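Local coordinates for protein activated BY transcription factor SSRB (Salmonella enterica, PDB 2WNW) that belongs to glycosyl hydrolase family 30 and joins a TIM-barrel domain to a beta-sandwich domain, at residues A[90-93]-A[99-102]. Numbering follows the deposited sequence.
Sequences IQSC and NYAY
Ser92 and Tyr100 meet through matching first torsions: each side chain sits between its own backbone N and carbonyl carbon (chi1 60° for Ser92, 67° for Tyr100). The serine OG thereby reaches the amide of Tyr100, which donates to it at 2.9 Å from Tyr100 N to Ser92 OG, while the same torsion in Tyr100 sets one face of its ring against Ser92. Ser92 CB lies over that face, 3.7 Å from the centroid of the Tyr100 ring, in a CH-pi contact. Between the two backbones, Ser92 N donates to Tyr100 O over 3.2 Å with an N-H...O angle of 166°, so the pair is gripped through both main chain and side chain. Ser92 OG has a second hydrogen-bond partner in Asp204, which ties the hydroxyl of the buried Ser92 to another loop.

One residue back, the chain is held by Tyr102. Its hydroxyl accepts from the backbone of Gln91, 3.0 Å from Gln91 N to Tyr102 OH, and also hydrogen-bonds to Asp119. Gln91 CG rests above the Tyr102 ring, 3.8 Å from the centroid of that ring, and Ile90 CG2 comes to the ring edge, 3.9 Å from Tyr102 CE1. From helix 167-183, Tyr177, Trp170 and Ile173 touch Ile90, Gln91 and Tyr102 respectively.

Both segments belong to the long connection leaving barrel strand 85-90 before helix 106-110. The chain doubles back on itself directly after the second strand, a beta-alpha loop elaboration on the C-terminal side of a TIM barrel.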
ATOM      1  N   ILE A  90      19.124   4.155 -27.885  1.00 17.73           N
ATOM      2  CA  ILE A  90      20.403   4.638 -28.392  1.00 16.10           C
ATOM      3  C   ILE A  90      20.931   3.355 -29.039  1.00 15.99           C
ATOM      4  O   ILE A  90      21.357   2.427 -28.347  1.00 15.09           O
ATOM      5  CB  ILE A  90      21.324   5.106 -27.235  1.00 16.58           C
ATOM      6  CG1 ILE A  90      20.683   6.304 -26.526  1.00 15.22           C
ATOM      7  CG2 ILE A  90      22.711   5.466 -27.773  1.00 16.00           C
ATOM      8  CD1 ILE A  90      21.461   6.817 -25.314  1.00 16.58           C
ATOM      9  N   GLN A  91      20.874   3.323 -30.369  1.00 15.82           N
ATOM     10  CA  GLN A  91      21.240   2.168 -31.190  1.00 16.28           C
ATOM     11  C   GLN A  91      20.059   1.192 -31.109  1.00 16.19           C
ATOM     12  O   GLN A  91      19.048   1.493 -30.479  1.00 15.47           O
ATOM     13  CB  GLN A  91      22.557   1.521 -30.731  1.00 15.98           C
ATOM     14  CG  GLN A  91      23.735   2.503 -30.772  1.00 15.48           C
ATOM     15  CD  GLN A  91      25.100   1.835 -30.761  1.00 16.32           C
ATOM     16  OE1 GLN A  91      25.321   0.834 -30.071  1.00 17.99           O
ATOM     17  NE2 GLN A  91      26.036   2.408 -31.508  1.00 14.15           N
ATOM     18  N   SER A  92      20.176   0.028 -31.734  1.00 16.71           N
ATOM     19  CA  SER A  92      19.068  -0.924 -31.768  1.00 16.39           C
ATOM     20  C   SER A  92      18.598  -1.604 -30.477  1.00 16.56           C
ATOM     21  O   SER A  92      19.369  -1.820 -29.542  1.00 16.79           O
ATOM     22  CB  SER A  92      19.377  -2.012 -32.798  1.00 17.01           C
ATOM     23  OG  SER A  92      20.564  -2.702 -32.455  1.00 14.94           O
ATOM     24  N   CYS A  93      17.304  -1.922 -30.449  1.00 16.64           N
ATOM     25  CA  CYS A  93      16.683  -2.653 -29.351  1.00 17.17           C
ATOM     26  C   CYS A  93      15.990  -3.800 -30.088  1.00 18.27           C
ATOM     27  O   CYS A  93      16.117  -3.893 -31.312  1.00 18.67           O
ATOM     28  CB  CYS A  93      15.676  -1.781 -28.577  1.00 17.58           C
ATOM     29  SG  CYS A  93      14.190  -1.261 -29.457  1.00 18.73           S
ATOM     30  N   ASN A  99      19.850  -5.547 -35.775  1.00 20.72           N
ATOM     31  CA  ASN A  99      20.848  -4.836 -34.976  1.00 20.62           C
ATOM     32  C   ASN A  99      21.471  -3.709 -35.789  1.00 20.40           C
ATOM     33  O   ASN A  99      21.641  -3.832 -37.000  1.00 20.42           O
ATOM     34  CB  ASN A  99      21.979  -5.777 -34.547  1.00 20.95           C
ATOM     35  CG  ASN A  99      21.511  -6.890 -33.628  1.00 22.42           C
ATOM     36  OD1 ASN A  99      21.154  -6.655 -32.468  1.00 22.00           O
ATOM     37  ND2 ASN A  99      21.519  -8.112 -34.140  1.00 20.09           N
ATOM     38  N   TYR A 100      21.806  -2.611 -35.121  1.00 19.38           N
ATOM     39  CA  TYR A 100      22.469  -1.485 -35.776  1.00 19.50           C
ATOM     40  C   TYR A 100      23.165  -0.623 -34.733  1.00 20.11           C
ATOM     41  O   TYR A 100      22.675  -0.470 -33.611  1.00 17.56           O
ATOM     42  CB  TYR A 100      21.485  -0.650 -36.621  1.00 20.76           C
ATOM     43  CG  TYR A 100      20.415   0.116 -35.867  1.00 21.38           C
ATOM     44  CD1 TYR A 100      20.704   1.326 -35.231  1.00 22.16           C
ATOM     45  CD2 TYR A 100      19.111  -0.367 -35.798  1.00 21.85           C
ATOM     46  CE1 TYR A 100      19.716   2.034 -34.543  1.00 21.90           C
ATOM     47  CE2 TYR A 100      18.116   0.330 -35.112  1.00 22.79           C
ATOM     48  CZ  TYR A 100      18.425   1.527 -34.485  1.00 24.29           C
ATOM     49  OH  TYR A 100      17.445   2.193 -33.779  1.00 25.00           O
ATOM     50  N   ALA A 101      24.331  -0.097 -35.097  1.00 19.30           N
ATOM     51  CA  ALA A 101      25.115   0.752 -34.202  1.00 19.44           C
ATOM     52  C   ALA A 101      25.580   1.974 -34.980  1.00 19.66           C
ATOM     53  O   ALA A 101      25.559   1.977 -36.210  1.00 20.27           O
ATOM     54  CB  ALA A 101      26.314  -0.018 -33.660  1.00 17.82           C
ATOM     55  N   TYR A 102      26.014   3.008 -34.266  1.00 19.26           N
ATOM     56  CA  TYR A 102      26.463   4.239 -34.908  1.00 20.06           C
ATOM     57  C   TYR A 102      27.895   4.146 -35.437  1.00 20.85           C
ATOM     58  O   TYR A 102      28.336   4.991 -36.214  1.00 20.90           O
ATOM     59  CB  TYR A 102      26.306   5.396 -33.922  1.00 19.40           C
ATOM     60  CG  TYR A 102      24.884   5.518 -33.413  1.00 20.13           C
ATOM     61  CD1 TYR A 102      24.620   5.779 -32.070  1.00 20.34           C
ATOM     62  CD2 TYR A 102      23.800   5.361 -34.278  1.00 19.26           C
ATOM     63  CE1 TYR A 102      23.312   5.879 -31.597  1.00 20.22           C
ATOM     64  CE2 TYR A 102      22.485   5.462 -33.818  1.00 19.92           C
ATOM     65  CZ  TYR A 102      22.250   5.720 -32.476  1.00 20.74           C
ATOM     66  OH  TYR A 102      20.958   5.827 -32.010  1.00 22.38           O
TER